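Long-range contact in demethylmenaquinone Methyltransferase (Thermus thermophilus, PDB 1J3L), which is of unknown function here but belongs to the RraA-like family and assembles as a trimer of identical chains: residues F31-N44 with Q58-L72. Sequence-based numbering, arbitrary orientation.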
loop_
_atom_site.group_PDB
_atom_site.type_symbol
_atom_site.label_atom_id
_atom_site.label_comp_id
_atom_site.label_asym_id
_atom_site.label_seq_id
_atom_site.Cartn_x
_atom_site.Cartn_y
_atom_site.Cartn_z
ATOM N N PHE A 31 -13.358 -7.135 -12.976
ATOM C CA PHE A 31 -14.086 -8.390 -13.079
ATOM C C PHE A 31 -15.309 -8.328 -12.165
ATOM O O PHE A 31 -15.406 -7.456 -11.299
ATOM C CB PHE A 31 -13.192 -9.570 -12.672
ATOM C CG PHE A 31 -12.721 -9.512 -11.243
ATOM C CD1 PHE A 31 -11.680 -8.667 -10.874
ATOM C CD2 PHE A 31 -13.321 -10.306 -10.266
ATOM C CE1 PHE A 31 -11.229 -8.608 -9.534
ATOM C CE2 PHE A 31 -12.887 -10.261 -8.927
ATOM C CZ PHE A 31 -11.834 -9.409 -8.563
ATOM N N ALA A 32 -16.237 -9.261 -12.359
ATOM C CA ALA A 32 -17.458 -9.303 -11.570
ATOM C C ALA A 32 -18.136 -10.664 -11.674
ATOM O O ALA A 32 -17.845 -11.444 -12.579
ATOM C CB ALA A 32 -18.405 -8.210 -12.049
ATOM N N GLY A 33 -19.046 -10.956 -10.752
ATOM C CA GLY A 33 -19.732 -12.233 -10.815
ATOM C C GLY A 33 -20.503 -12.610 -9.568
ATOM O O GLY A 33 -20.479 -11.897 -8.558
ATOM N N ARG A 34 -21.205 -13.738 -9.651
ATOM C CA ARG A 34 -21.975 -14.253 -8.536
ATOM C C ARG A 34 -20.967 -14.702 -7.479
ATOM O O ARG A 34 -20.056 -15.474 -7.774
ATOM C CB ARG A 34 -22.834 -15.442 -8.990
ATOM C CG ARG A 34 -23.807 -15.929 -7.927
ATOM C CD ARG A 34 -24.626 -17.129 -8.395
ATOM N NE ARG A 34 -25.659 -17.489 -7.423
ATOM C CZ ARG A 34 -26.779 -16.796 -7.219
ATOM N NH1 ARG A 34 -27.026 -15.700 -7.918
ATOM N NH2 ARG A 34 -27.657 -17.199 -6.312
ATOM N N VAL A 35 -21.139 -14.215 -6.255
ATOM C CA VAL A 35 -20.247 -14.536 -5.151
ATOM C C VAL A 35 -20.385 -15.943 -4.581
ATOM O O VAL A 35 -21.482 -16.474 -4.412
ATOM C CB VAL A 35 -20.427 -13.526 -3.971
ATOM C CG1 VAL A 35 -19.601 -13.953 -2.780
ATOM C CG2 VAL A 35 -20.024 -12.128 -4.407
ATOM N N ARG A 36 -19.231 -16.522 -4.281
ATOM C CA ARG A 36 -19.110 -17.843 -3.687
ATOM C C ARG A 36 -18.138 -17.559 -2.538
ATOM O O ARG A 36 -17.091 -16.956 -2.754
ATOM C CB ARG A 36 -18.472 -18.803 -4.687
ATOM C CG ARG A 36 -18.705 -20.254 -4.376
ATOM C CD ARG A 36 -20.028 -20.743 -4.938
ATOM N NE ARG A 36 -20.332 -22.077 -4.433
ATOM C CZ ARG A 36 -19.576 -23.152 -4.637
ATOM N NH1 ARG A 36 -18.460 -23.062 -5.346
ATOM N NH2 ARG A 36 -19.934 -24.317 -4.119
ATOM N N THR A 37 -18.468 -17.977 -1.325
ATOM C CA THR A 37 -17.596 -17.694 -0.193
ATOM C C THR A 37 -16.878 -18.901 0.374
ATOM O O THR A 37 -17.216 -20.054 0.086
ATOM C CB THR A 37 -18.369 -17.044 0.967
ATOM O OG1 THR A 37 -19.291 -17.995 1.524
ATOM C CG2 THR A 37 -19.133 -15.826 0.470
ATOM N N LEU A 38 -15.888 -18.609 1.207
ATOM C CA LEU A 38 -15.086 -19.634 1.841
ATOM C C LEU A 38 -14.327 -19.014 3.007
ATOM O O LEU A 38 -13.793 -17.905 2.902
ATOM C CB LEU A 38 -14.118 -20.208 0.812
ATOM C CG LEU A 38 -13.198 -21.357 1.180
ATOM C CD1 LEU A 38 -14.010 -22.524 1.710
ATOM C CD2 LEU A 38 -12.410 -21.762 -0.060
ATOM N N ARG A 39 -14.306 -19.721 4.126
ATOM C CA ARG A 39 -13.597 -19.248 5.301
ATOM C C ARG A 39 -12.577 -20.301 5.680
ATOM O O ARG A 39 -12.912 -21.471 5.853
ATOM C CB ARG A 39 -14.556 -19.016 6.468
ATOM C CG ARG A 39 -13.846 -18.594 7.744
ATOM C CD ARG A 39 -14.818 -18.340 8.882
ATOM N NE ARG A 39 -15.719 -17.229 8.590
ATOM C CZ ARG A 39 -17.039 -17.345 8.485
ATOM N NH1 ARG A 39 -17.621 -18.528 8.651
ATOM N NH2 ARG A 39 -17.780 -16.276 8.209
ATOM N N VAL A 40 -11.322 -19.883 5.780
ATOM C CA VAL A 40 -10.246 -20.783 6.149
ATOM C C VAL A 40 -9.187 -19.970 6.861
ATOM O O VAL A 40 -9.278 -18.742 6.964
ATOM C CB VAL A 40 -9.577 -21.452 4.924
ATOM C CG1 VAL A 40 -10.578 -22.289 4.180
ATOM C CG2 VAL A 40 -8.963 -20.384 4.001
ATOM N N PHE A 41 -8.178 -20.662 7.362
ATOM C CA PHE A 41 -7.091 -19.985 8.029
ATOM C C PHE A 41 -5.839 -20.771 7.728
ATOM O O PHE A 41 -5.698 -21.914 8.160
ATOM C CB PHE A 41 -7.306 -19.913 9.542
ATOM C CG PHE A 41 -6.289 -19.057 10.245
ATOM C CD1 PHE A 41 -6.406 -17.665 10.232
ATOM C CD2 PHE A 41 -5.179 -19.632 10.869
ATOM C CE1 PHE A 41 -5.436 -16.851 10.825
ATOM C CE2 PHE A 41 -4.203 -18.828 11.465
ATOM C CZ PHE A 41 -4.331 -17.430 11.443
ATOM N N GLU A 42 -4.934 -20.161 6.978
ATOM C CA GLU A 42 -3.685 -20.806 6.624
ATOM C C GLU A 42 -3.797 -22.250 6.173
ATOM O O GLU A 42 -2.916 -23.056 6.456
ATOM C CB GLU A 42 -2.704 -20.667 7.792
ATOM C CG GLU A 42 -2.454 -19.217 8.130
ATOM C CD GLU A 42 -1.599 -19.022 9.348
ATOM O OE1 GLU A 42 -1.196 -20.039 9.965
ATOM O OE2 GLU A 42 -1.332 -17.839 9.677
ATOM N N ASP A 43 -4.876 -22.557 5.454
ATOM C CA ASP A 43 -5.111 -23.897 4.912
ATOM C C ASP A 43 -5.955 -23.667 3.661
ATOM O O ASP A 43 -6.958 -22.948 3.713
ATOM C CB ASP A 43 -5.896 -24.772 5.894
ATOM C CG ASP A 43 -6.018 -26.210 5.421
ATOM O OD1 ASP A 43 -6.348 -26.428 4.239
ATOM O OD2 ASP A 43 -5.797 -27.126 6.236
ATOM N N ASN A 44 -5.562 -24.265 2.543
ATOM C CA ASN A 44 -6.294 -24.058 1.304
ATOM C C ASN A 44 -6.752 -25.302 0.574
ATOM O O ASN A 44 -7.045 -25.221 -0.617
ATOM C CB ASN A 44 -5.457 -23.212 0.342
ATOM C CG ASN A 44 -4.360 -24.012 -0.318
ATOM O OD1 ASN A 44 -3.880 -24.995 0.245
ATOM N ND2 ASN A 44 -3.948 -23.594 -1.513
ATOM N N GLN A 58 -18.759 -16.529 -11.875
ATOM C CA GLN A 58 -18.697 -16.442 -10.420
ATOM C C GLN A 58 -17.407 -15.849 -9.876
ATOM O O GLN A 58 -16.379 -15.831 -10.541
ATOM C CB GLN A 58 -18.906 -17.831 -9.803
ATOM C CG GLN A 58 -20.226 -18.484 -10.202
ATOM C CD GLN A 58 -20.251 -19.973 -9.918
ATOM O OE1 GLN A 58 -20.317 -20.396 -8.770
ATOM N NE2 GLN A 58 -20.183 -20.775 -10.973
ATOM N N VAL A 59 -17.485 -15.360 -8.648
ATOM C CA VAL A 59 -16.340 -14.789 -7.973
ATOM C C VAL A 59 -16.184 -15.478 -6.622
ATOM O O VAL A 59 -17.123 -15.510 -5.827
ATOM C CB VAL A 59 -16.533 -13.285 -7.733
ATOM C CG1 VAL A 59 -15.430 -12.753 -6.833
ATOM C CG2 VAL A 59 -16.515 -12.554 -9.050
ATOM N N LEU A 60 -15.008 -16.034 -6.360
ATOM C CA LEU A 60 -14.784 -16.688 -5.083
ATOM C C LEU A 60 -14.132 -15.686 -4.134
ATOM O O LEU A 60 -13.110 -15.078 -4.447
ATOM C CB LEU A 60 -13.892 -17.921 -5.248
ATOM C CG LEU A 60 -13.669 -18.737 -3.967
ATOM C CD1 LEU A 60 -14.970 -19.441 -3.596
ATOM C CD2 LEU A 60 -12.535 -19.754 -4.159
ATOM N N PHE A 61 -14.757 -15.502 -2.983
ATOM C CA PHE A 61 -14.258 -14.590 -1.969
ATOM C C PHE A 61 -13.719 -15.474 -0.849
ATOM O O PHE A 61 -14.480 -16.171 -0.178
ATOM C CB PHE A 61 -15.396 -13.702 -1.451
ATOM C CG PHE A 61 -14.932 -12.417 -0.829
ATOM C CD1 PHE A 61 -14.069 -12.424 0.253
ATOM C CD2 PHE A 61 -15.373 -11.203 -1.315
ATOM C CE1 PHE A 61 -13.648 -11.232 0.836
ATOM C CE2 PHE A 61 -14.957 -10.005 -0.735
ATOM C CZ PHE A 61 -14.098 -10.024 0.341
ATOM N N VAL A 62 -12.405 -15.459 -0.667
ATOM C CA VAL A 62 -11.773 -16.273 0.364
ATOM C C VAL A 62 -11.391 -15.450 1.574
ATOM O O VAL A 62 -10.562 -14.540 1.487
ATOM C CB VAL A 62 -10.494 -16.954 -0.153
ATOM C CG1 VAL A 62 -9.939 -17.876 0.905
ATOM C CG2 VAL A 62 -10.792 -17.707 -1.428
ATOM N N ASP A 63 -12.013 -15.765 2.701
ATOM C CA ASP A 63 -11.709 -15.066 3.941
ATOM C C ASP A 63 -10.604 -15.857 4.641
ATOM O O ASP A 63 -10.852 -16.949 5.152
ATOM C CB ASP A 63 -12.943 -15.008 4.837
ATOM C CG ASP A 63 -12.701 -14.209 6.085
ATOM O OD1 ASP A 63 -11.564 -14.248 6.601
ATOM O OD2 ASP A 63 -13.644 -13.547 6.554
ATOM N N GLY A 64 -9.386 -15.319 4.644
ATOM C CA GLY A 64 -8.277 -16.011 5.280
ATOM C C GLY A 64 -7.974 -15.449 6.653
ATOM O O GLY A 64 -6.883 -15.633 7.196
ATOM N N GLY A 65 -8.948 -14.763 7.230
ATOM C CA GLY A 65 -8.725 -14.180 8.537
ATOM C C GLY A 65 -7.714 -13.061 8.419
ATOM O O GLY A 65 -7.211 -12.560 9.421
ATOM N N GLY A 66 -7.414 -12.682 7.177
ATOM C CA GLY A 66 -6.467 -11.614 6.914
ATOM C C GLY A 66 -5.016 -12.008 7.102
ATOM O O GLY A 66 -4.132 -11.160 6.989
ATOM N N SER A 67 -4.755 -13.285 7.380
ATOM C CA SER A 67 -3.381 -13.737 7.586
ATOM C C SER A 67 -2.476 -13.583 6.374
ATOM O O SER A 67 -2.890 -13.822 5.247
ATOM C CB SER A 67 -3.352 -15.197 8.008
ATOM O OG SER A 67 -2.009 -15.640 8.110
ATOM N N LEU A 68 -1.224 -13.211 6.621
ATOM C CA LEU A 68 -0.245 -13.030 5.554
ATOM C C LEU A 68 0.884 -14.049 5.727
ATOM O O LEU A 68 1.894 -14.003 5.012
ATOM C CB LEU A 68 0.326 -11.608 5.607
ATOM C CG LEU A 68 -0.652 -10.440 5.817
ATOM C CD1 LEU A 68 0.145 -9.167 6.013
ATOM C CD2 LEU A 68 -1.614 -10.297 4.629
ATOM N N ARG A 69 0.699 -14.967 6.673
ATOM C CA ARG A 69 1.688 -16.002 6.980
ATOM C C ARG A 69 1.847 -17.040 5.885
ATOM O O ARG A 69 2.950 -17.529 5.655
ATOM C CB ARG A 69 1.319 -16.745 8.263
ATOM C CG ARG A 69 1.763 -16.134 9.585
ATOM C CD ARG A 69 1.219 -17.020 10.698
ATOM N NE ARG A 69 1.706 -16.715 12.036
ATOM C CZ ARG A 69 1.306 -17.369 13.126
ATOM N NH1 ARG A 69 0.417 -18.351 13.020
ATOM N NH2 ARG A 69 1.794 -17.050 14.319
ATOM N N THR A 70 0.750 -17.408 5.237
ATOM C CA THR A 70 0.810 -18.414 4.180
ATOM C C THR A 70 -0.054 -18.006 2.995
ATOM O O THR A 70 -0.959 -17.189 3.129
ATOM C CB THR A 70 0.357 -19.827 4.692
ATOM O OG1 THR A 70 -1.053 -19.832 4.957
ATOM C CG2 THR A 70 1.103 -20.195 5.976
ATOM N N ALA A 71 0.240 -18.578 1.835
ATOM C CA ALA A 71 -0.503 -18.269 0.623
ATOM C C ALA A 71 -1.694 -19.204 0.466
ATOM O O ALA A 71 -1.567 -20.419 0.633
ATOM C CB ALA A 71 0.412 -18.381 -0.593
ATOM N N LEU A 72 -2.851 -18.629 0.152
ATOM C CA LEU A 72 -4.056 -19.418 -0.041
ATOM C C LEU A 72 -4.216 -19.759 -1.510
ATOM O O LEU A 72 -5.016 -20.623 -1.878
ATOM C CB LEU A 72 -5.279 -18.654 0.461
ATOM C CG LEU A 72 -5.216 -18.385 1.961
ATOM C CD1 LEU A 72 -6.453 -17.668 2.424
ATOM C CD2 LEU A 72 -5.067 -19.705 2.688
HETATM O O HOH W 1 -5.302 -17.585 5.969
#
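Arg36 and Leu60 meet where strands 31-39 and 58-63 run parallel, in register from Arg34 beside Gln58 to Arg39 beside Asp63. Backbone bonds alternate along the pair: Arg36 N gives to Val59 O (2.8 Å), and Phe61 N gives to Arg36 O in a nearly straight bond (171°). Along the Arg36 side chain, CB rests 3.7 Å from Leu60 CD1, CG stays against the same methyl, and the bend at chi2 (85°) takes CD to 3.9 Å from Gln58 OE1. Beyond that the guanidinium leaves the pair, with NE bridged to Asp127 and NH2 to Glu53, which pins the charged end at two points. Past the strands, Val40 CG2 and Leu72 CD1 meet tip to tip at 4.0 Å. A water takes the N-H of Glu42 and gives to Gly64 O. Further along, Asn44 ND2 reaches Leu72 O (3.2 Å) from well above the carbonyl plane. Strand 31-39, helix 45-51 and strand 58-63 follow one another as a beta-alpha-beta unit: Leu38 and Leu60 pack on that helix, while Val35 and Phe61, on the opposite face, touch Leu143 of strand 142-146.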